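Alpha-L-rhamnosidase (Aspergillus terreus, PDB 6GSZ) probably hydrolyses terminal non-reducing alpha-L-rhamnose residues in alpha-L-rhamnosides, as a calcium-binding, multidomain glycoside hydrolase. Local coordinates at residues Q176-R181 and K496-E501; R467-T471 and L509-I513. All blocks are in the same frame, centred on the assembly; numbering follows the deposited sequence.

Contact 1: Q176-R181 and K496-E501. With NAG (2-acetamido-2-deoxy-beta-D-glucopyranose), chain B.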
loop_
_atom_site.group_PDB
_atom_site.type_symbol
_atom_site.label_atom_id
_atom_site.label_comp_id
_atom_site.label_asym_id
_atom_site.label_seq_id
_atom_site.Cartn_x
_atom_site.Cartn_y
_atom_site.Cartn_z
ATOM N N GLN A 176 -12.511 4.060 1.522
ATOM C CA GLN A 176 -12.677 3.665 2.926
ATOM C C GLN A 176 -13.922 2.768 3.016
ATOM O O GLN A 176 -14.776 2.788 2.115
ATOM C CB GLN A 176 -12.792 4.886 3.851
ATOM C CG GLN A 176 -11.540 5.772 3.815
ATOM C CD GLN A 176 -11.558 6.820 2.717
ATOM O OE1 GLN A 176 -12.552 7.570 2.576
ATOM N NE2 GLN A 176 -10.488 6.957 1.931
ATOM N N SER A 177 -14.105 2.137 4.168
ATOM C CA SER A 177 -15.345 1.492 4.546
ATOM C C SER A 177 -16.260 2.652 4.956
ATOM O O SER A 177 -16.468 2.923 6.129
ATOM C CB SER A 177 -15.144 0.487 5.658
ATOM O OG SER A 177 -14.341 -0.602 5.208
ATOM N N TYR A 178 -16.877 3.277 3.927
ATOM C CA TYR A 178 -17.453 4.625 4.081
ATOM C C TYR A 178 -18.584 4.674 5.107
ATOM O O TYR A 178 -18.796 5.746 5.696
ATOM C CB TYR A 178 -18.039 5.125 2.765
ATOM C CG TYR A 178 -17.068 5.228 1.629
ATOM C CD1 TYR A 178 -16.025 6.142 1.634
ATOM C CD2 TYR A 178 -17.209 4.436 0.500
ATOM C CE1 TYR A 178 -15.201 6.307 0.532
ATOM C CE2 TYR A 178 -16.392 4.569 -0.604
ATOM C CZ TYR A 178 -15.364 5.497 -0.597
ATOM O OH TYR A 178 -14.577 5.631 -1.720
ATOM N N GLN A 179 -19.314 3.572 5.309
ATOM C CA GLN A 179 -20.419 3.629 6.293
ATOM C C GLN A 179 -19.909 3.775 7.732
ATOM O O GLN A 179 -20.714 4.073 8.631
ATOM C CB GLN A 179 -21.378 2.444 6.177
ATOM C CG GLN A 179 -20.896 1.091 6.681
ATOM C CD GLN A 179 -20.091 0.277 5.709
ATOM O OE1 GLN A 179 -19.173 0.775 4.999
ATOM N NE2 GLN A 179 -20.443 -1.008 5.679
ATOM N N TYR A 180 -18.623 3.461 7.959
ATOM C CA TYR A 180 -17.967 3.591 9.260
ATOM C C TYR A 180 -17.015 4.788 9.306
ATOM O O TYR A 180 -16.971 5.496 10.312
ATOM C CB TYR A 180 -17.200 2.317 9.592
ATOM C CG TYR A 180 -18.054 1.088 9.631
ATOM C CD1 TYR A 180 -19.039 0.965 10.594
ATOM C CD2 TYR A 180 -17.887 0.056 8.721
ATOM C CE1 TYR A 180 -19.830 -0.159 10.656
ATOM C CE2 TYR A 180 -18.721 -1.052 8.746
ATOM C CZ TYR A 180 -19.660 -1.176 9.742
ATOM O OH TYR A 180 -20.507 -2.238 9.817
ATOM N N ARG A 181 -16.265 4.995 8.235
ATOM C CA ARG A 181 -15.160 5.971 8.229
ATOM C C ARG A 181 -15.077 6.523 6.813
ATOM O O ARG A 181 -15.036 5.743 5.864
ATOM C CB ARG A 181 -13.854 5.299 8.655
ATOM C CG ARG A 181 -12.668 6.246 8.803
ATOM C CD ARG A 181 -11.422 5.520 9.250
ATOM N NE ARG A 181 -10.920 4.654 8.187
ATOM C CZ ARG A 181 -10.076 4.999 7.192
ATOM N NH1 ARG A 181 -9.377 6.149 7.246
ATOM N NH2 ARG A 181 -9.947 4.148 6.157
ATOM N N LYS A 496 -8.052 0.080 10.584
ATOM C CA LYS A 496 -9.245 0.617 11.242
ATOM C C LYS A 496 -10.533 0.082 10.582
ATOM O O LYS A 496 -11.485 -0.315 11.248
ATOM C CB LYS A 496 -9.235 2.158 11.179
ATOM C CG LYS A 496 -8.191 2.770 12.093
ATOM C CD LYS A 496 -8.153 4.284 11.965
ATOM C CE LYS A 496 -7.193 4.883 12.957
ATOM N NZ LYS A 496 -7.065 6.345 12.748
ATOM N N ASP A 497 -10.509 0.072 9.254
ATOM C CA ASP A 497 -11.672 -0.426 8.488
ATOM C C ASP A 497 -11.832 -1.923 8.708
ATOM O O ASP A 497 -12.956 -2.432 8.880
ATOM C CB ASP A 497 -11.576 -0.046 7.015
ATOM C CG ASP A 497 -11.782 1.447 6.779
ATOM O OD1 ASP A 497 -12.183 2.165 7.745
ATOM O OD2 ASP A 497 -11.543 1.867 5.604
ATOM N N ALA A 498 -10.693 -2.653 8.765
ATOM C CA ALA A 498 -10.780 -4.092 8.974
ATOM C C ALA A 498 -11.536 -4.351 10.297
ATOM O O ALA A 498 -12.387 -5.240 10.390
ATOM C CB ALA A 498 -9.400 -4.713 8.988
ATOM N N ARG A 499 -11.170 -3.601 11.359
ATOM C CA ARG A 499 -11.767 -3.743 12.665
ATOM C C ARG A 499 -13.278 -3.426 12.594
ATOM O O ARG A 499 -14.089 -4.170 13.141
ATOM C CB ARG A 499 -11.027 -2.863 13.680
ATOM C CG ARG A 499 -11.625 -2.858 15.071
ATOM C CD ARG A 499 -11.749 -4.262 15.639
ATOM N NE ARG A 499 -12.004 -4.217 17.062
ATOM C CZ ARG A 499 -12.450 -5.250 17.799
ATOM N NH1 ARG A 499 -12.689 -6.417 17.199
ATOM N NH2 ARG A 499 -12.605 -5.077 19.110
ATOM N N SER A 500 -13.644 -2.287 11.989
ATOM C CA SER A 500 -15.053 -1.923 11.879
ATOM C C SER A 500 -15.866 -3.013 11.157
ATOM O O SER A 500 -16.989 -3.380 11.634
ATOM C CB SER A 500 -15.199 -0.604 11.130
ATOM O OG SER A 500 -14.636 0.490 11.850
ATOM N N GLU A 501 -15.299 -3.544 10.069
ATOM C CA GLU A 501 -15.964 -4.549 9.295
ATOM C C GLU A 501 -16.160 -5.818 10.129
ATOM O O GLU A 501 -17.224 -6.462 10.122
ATOM C CB GLU A 501 -15.218 -4.819 7.992
ATOM C CG GLU A 501 -15.189 -3.641 7.023
ATOM C CD GLU A 501 -16.380 -3.368 6.140
ATOM O OE1 GLU A 501 -17.465 -3.857 6.474
ATOM O OE2 GLU A 501 -16.119 -2.695 5.118
HETATM C C1 NAG B . -24.025 -5.030 9.184
HETATM C C2 NAG B . -24.313 -3.871 8.215
HETATM C C3 NAG B . -25.711 -3.981 7.654
HETATM C C4 NAG B . -25.950 -5.324 7.007
HETATM C C5 NAG B . -25.614 -6.414 8.025
HETATM C C6 NAG B . -25.688 -7.787 7.371
HETATM C C7 NAG B . -23.329 -1.620 8.359
HETATM C C8 NAG B . -23.270 -0.362 9.189
HETATM N N2 NAG B . -24.147 -2.592 8.844
HETATM O O3 NAG B . -25.895 -2.949 6.695
HETATM O O4 NAG B . -27.330 -5.363 6.661
HETATM O O5 NAG B . -24.252 -6.229 8.449
HETATM O O6 NAG B . -24.907 -7.804 6.131
HETATM O O7 NAG B . -22.662 -1.773 7.324
HETATM O O HOH W 1 -19.338 -3.554 4.543
HETATM O O HOH W 2 -17.496 -0.922 3.425
HETATM O O HOH W 3 -20.520 -4.129 7.902
#
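Asp497 OD2 is gripped from both faces of its carboxylate plane: Ser177 N donates to it at 2.9 Å from one face, and Arg181 NH2 approaches at 2.8 Å from the other. The second oxygen, Asp497 OD1, takes Arg181 NE at 2.8 Å, which makes a side-on, two-nitrogen salt bridge. Both oxygens lie close to the guanidinium plane, yet that plane is turned 42° from the carboxylate, and each nitrogen arrives from above the plane of the acid instead of within it. Arg181 gets there because CG stands anti to the backbone N and the chain, extended through chi2, bends at chi3 (70°). Its NH1 turns to Glu183, so the cation is shared between two acids, which would probably help keep both of them ionised.

One helical turn further on, Glu501 OE2 accepts a short bond of 2.7 Å from Ser177 OG on its anti side, and it also receives Asn515 N. The hydroxyl and the amide of Ser177 thus serve two different acids of the helix, while Ser177 O accepts the backbone N-H groups of Tyr180 and Arg181 from opposite faces of its plane. Beside this polar row, Ser500 CB lies over one face of the Tyr180 ring in a CH-pi contact, 4.0 Å from the centroid, and Glu501 OE1 sits at the ring edge. Two waters bridge Gln179 to Glu501, and the Gln179 NE2 amide reaches the acetyl oxygen O7 of the glycan sugar at 2.9 Å in a nearly straight bond (173°). The contact is a domain junction: the loop before strand 182-188, with an inverse gamma turn at Ser177, belongs to the alpha-L-rhamnosidase N-terminal domain, which follows the immunoglobulin-like one, and is bonded to helix 488-503 of the six-hairpin glycosidase domain.

Contact 2: R467-T471 and L509-I513. With BGC (beta-D-glucopyranose), chain C.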
loop_
_atom_site.group_PDB
_atom_site.type_symbol
_atom_site.label_atom_id
_atom_site.label_comp_id
_atom_site.label_asym_id
_atom_site.label_seq_id
_atom_site.Cartn_x
_atom_site.Cartn_y
_atom_site.Cartn_z
ATOM N N ARG A 467 -9.710 -5.680 -7.876
ATOM C CA ARG A 467 -9.015 -4.540 -7.231
ATOM C C ARG A 467 -9.608 -4.348 -5.838
ATOM O O ARG A 467 -9.918 -3.240 -5.436
ATOM C CB ARG A 467 -9.019 -3.271 -8.101
ATOM C CG ARG A 467 -8.974 -3.479 -9.610
ATOM C CD ARG A 467 -8.975 -2.178 -10.354
ATOM N NE ARG A 467 -9.251 -2.386 -11.750
ATOM C CZ ARG A 467 -9.252 -1.401 -12.638
ATOM N NH1 ARG A 467 -8.933 -0.182 -12.268
ATOM N NH2 ARG A 467 -9.568 -1.627 -13.910
ATOM N N LEU A 468 -9.704 -5.456 -5.080
ATOM C CA LEU A 468 -10.317 -5.435 -3.763
ATOM C C LEU A 468 -9.231 -5.630 -2.699
ATOM O O LEU A 468 -8.113 -6.159 -2.990
ATOM C CB LEU A 468 -11.332 -6.580 -3.650
ATOM C CG LEU A 468 -12.382 -6.624 -4.761
ATOM C CD1 LEU A 468 -13.267 -7.844 -4.615
ATOM C CD2 LEU A 468 -13.226 -5.333 -4.808
ATOM N N GLY A 469 -9.582 -5.232 -1.479
ATOM C CA GLY A 469 -8.607 -5.328 -0.374
ATOM C C GLY A 469 -8.490 -6.726 0.213
ATOM O O GLY A 469 -8.912 -6.969 1.345
ATOM N N TRP A 470 -8.016 -7.654 -0.622
ATOM C CA TRP A 470 -7.930 -9.063 -0.217
ATOM C C TRP A 470 -6.972 -9.262 0.979
ATOM O O TRP A 470 -5.793 -8.889 0.962
ATOM C CB TRP A 470 -7.537 -9.922 -1.404
ATOM C CG TRP A 470 -8.699 -10.273 -2.292
ATOM C CD1 TRP A 470 -9.058 -9.681 -3.467
ATOM C CD2 TRP A 470 -9.621 -11.346 -2.079
ATOM N NE1 TRP A 470 -10.144 -10.324 -3.993
ATOM C CE2 TRP A 470 -10.530 -11.337 -3.157
ATOM C CE3 TRP A 470 -9.763 -12.295 -1.079
ATOM C CZ2 TRP A 470 -11.553 -12.271 -3.253
ATOM C CZ3 TRP A 470 -10.773 -13.219 -1.163
ATOM C CH2 TRP A 470 -11.675 -13.189 -2.244
ATOM N N THR A 471 -7.538 -9.834 2.031
ATOM C CA THR A 471 -6.858 -9.937 3.329
ATOM C C THR A 471 -5.645 -10.875 3.302
ATOM O O THR A 471 -4.609 -10.574 3.864
ATOM C CB THR A 471 -7.906 -10.302 4.385
ATOM O OG1 THR A 471 -8.652 -11.462 3.990
ATOM C CG2 THR A 471 -8.829 -9.138 4.642
ATOM N N LEU A 509 -13.362 -11.826 10.074
ATOM C CA LEU A 509 -12.926 -10.820 9.123
ATOM C C LEU A 509 -13.494 -11.149 7.745
ATOM O O LEU A 509 -13.316 -12.248 7.233
ATOM C CB LEU A 509 -11.398 -10.783 9.093
ATOM C CG LEU A 509 -10.782 -9.638 8.320
ATOM C CD1 LEU A 509 -11.069 -8.297 8.998
ATOM C CD2 LEU A 509 -9.285 -9.880 8.154
ATOM N N PRO A 510 -14.212 -10.211 7.096
ATOM C CA PRO A 510 -14.598 -10.413 5.699
ATOM C C PRO A 510 -13.368 -10.669 4.834
ATOM O O PRO A 510 -12.270 -10.263 5.169
ATOM C CB PRO A 510 -15.306 -9.131 5.311
ATOM C CG PRO A 510 -15.806 -8.598 6.614
ATOM C CD PRO A 510 -14.721 -8.936 7.624
ATOM N N TYR A 511 -13.556 -11.350 3.720
ATOM C CA TYR A 511 -12.447 -11.680 2.833
ATOM C C TYR A 511 -11.733 -10.457 2.277
ATOM O O TYR A 511 -10.528 -10.472 2.076
ATOM C CB TYR A 511 -12.883 -12.623 1.710
ATOM C CG TYR A 511 -13.455 -13.933 2.198
ATOM C CD1 TYR A 511 -13.150 -14.476 3.443
ATOM C CD2 TYR A 511 -14.238 -14.683 1.332
ATOM C CE1 TYR A 511 -13.749 -15.655 3.855
ATOM C CE2 TYR A 511 -14.809 -15.873 1.724
ATOM C CZ TYR A 511 -14.564 -16.368 2.987
ATOM O OH TYR A 511 -15.145 -17.539 3.392
ATOM N N VAL A 512 -12.517 -9.428 1.932
ATOM C CA VAL A 512 -11.955 -8.185 1.426
ATOM C C VAL A 512 -12.398 -7.008 2.283
ATOM O O VAL A 512 -13.479 -7.029 2.860
ATOM C CB VAL A 512 -12.302 -7.910 -0.049
ATOM C CG1 VAL A 512 -11.956 -9.117 -0.904
ATOM C CG2 VAL A 512 -13.758 -7.514 -0.295
ATOM N N ILE A 513 -11.501 -6.020 2.376
ATOM C CA ILE A 513 -11.713 -4.813 3.157
ATOM C C ILE A 513 -11.309 -3.628 2.305
ATOM O O ILE A 513 -10.154 -3.528 1.844
ATOM C CB ILE A 513 -10.843 -4.795 4.413
ATOM C CG1 ILE A 513 -11.050 -6.027 5.301
ATOM C CG2 ILE A 513 -11.008 -3.506 5.190
ATOM C CD1 ILE A 513 -12.413 -6.156 5.991
HETATM C C2 BGC C . -6.810 -12.822 -4.448
HETATM C C3 BGC C . -6.939 -14.032 -3.565
HETATM C C4 BGC C . -8.303 -14.680 -3.474
HETATM C C5 BGC C . -8.727 -14.840 -4.852
HETATM C C6 BGC C . -10.071 -15.537 -4.769
HETATM C C1 BGC C . -7.457 -13.098 -5.794
HETATM O O1 BGC C . -7.205 -11.998 -6.646
HETATM O O2 BGC C . -5.480 -12.678 -4.890
HETATM O O3 BGC C . -6.749 -13.622 -2.318
HETATM O O4 BGC C . -8.398 -15.925 -2.744
HETATM O O5 BGC C . -8.782 -13.610 -5.645
HETATM O O6 BGC C . -10.623 -15.598 -6.088
HETATM O O HOH W 4 -10.622 -12.594 5.758
#
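Trp470 holds its indole between a sugar and a methyl group: the bound beta-D-glucopyranose lies over one face, its C4 offset toward the rim, and Val512 CG1 presses on the other, 3.5 Å from the centroid of the five-membered ring and 14° off its normal. The nearest sugar approach is Trp470 CE3 to O3 at 3.5 Å. Tyr511 CB meets Trp470 CZ3 obliquely, and Leu468 CB packs on the same Val512 CG1 at 3.8 Å. With CG anti to its carbonyl carbon (chi1 -82°), the indole swings back beside Val512 although the CB bond itself points away from segment 509-513.

The two loops, both of the glycosidase domain, are joined by a single beta bridge between Trp470 and Val512, with the sugar pocket on the indole side. Ile513 N donates to Gly469 O at 2.9 Å. Thr471 N comes nearly end-on to Tyr511 O, which also takes Thr471 OG1 at 2.9 Å from above the carbonyl plane, so this oxygen has two donors from one residue. Water 4 ties that hydroxyl to Pro510 O. Gly469, centre of an inverse gamma turn, brings its CA to 3.2 Å from Ile513 O.

Further out, Glu466 holds Trp470 NE1 and Thr522 takes the Tyr511 hydroxyl, while Trp527 and Trp578 meet the indole. Trp470 is the N-cap residue of helix 471-484.

How the contacts relate
Both contacts use the helix 488-503 region: contact 1 meets one side of it through Asp497, Ser500 and Glu501, and contact 2 lies against it through Leu509 and Ile513, with Ile513 CG2 resting on Asp497 and Ala498 and CD1 on Glu501. Their centres are about 12 Å apart. Contact 1 is partly buried, joins two domains and works mainly by charged and polar side chains, with waters and a glycan sugar at its border. Contact 2 is fully buried within one domain and relies on backbone bonds, apolar side chains and an aromatic wall facing bound glucose. Along the chain their segments alternate, and helix 488-503 lies between the domain junction and the loop that backs the sugar-binding Trp470.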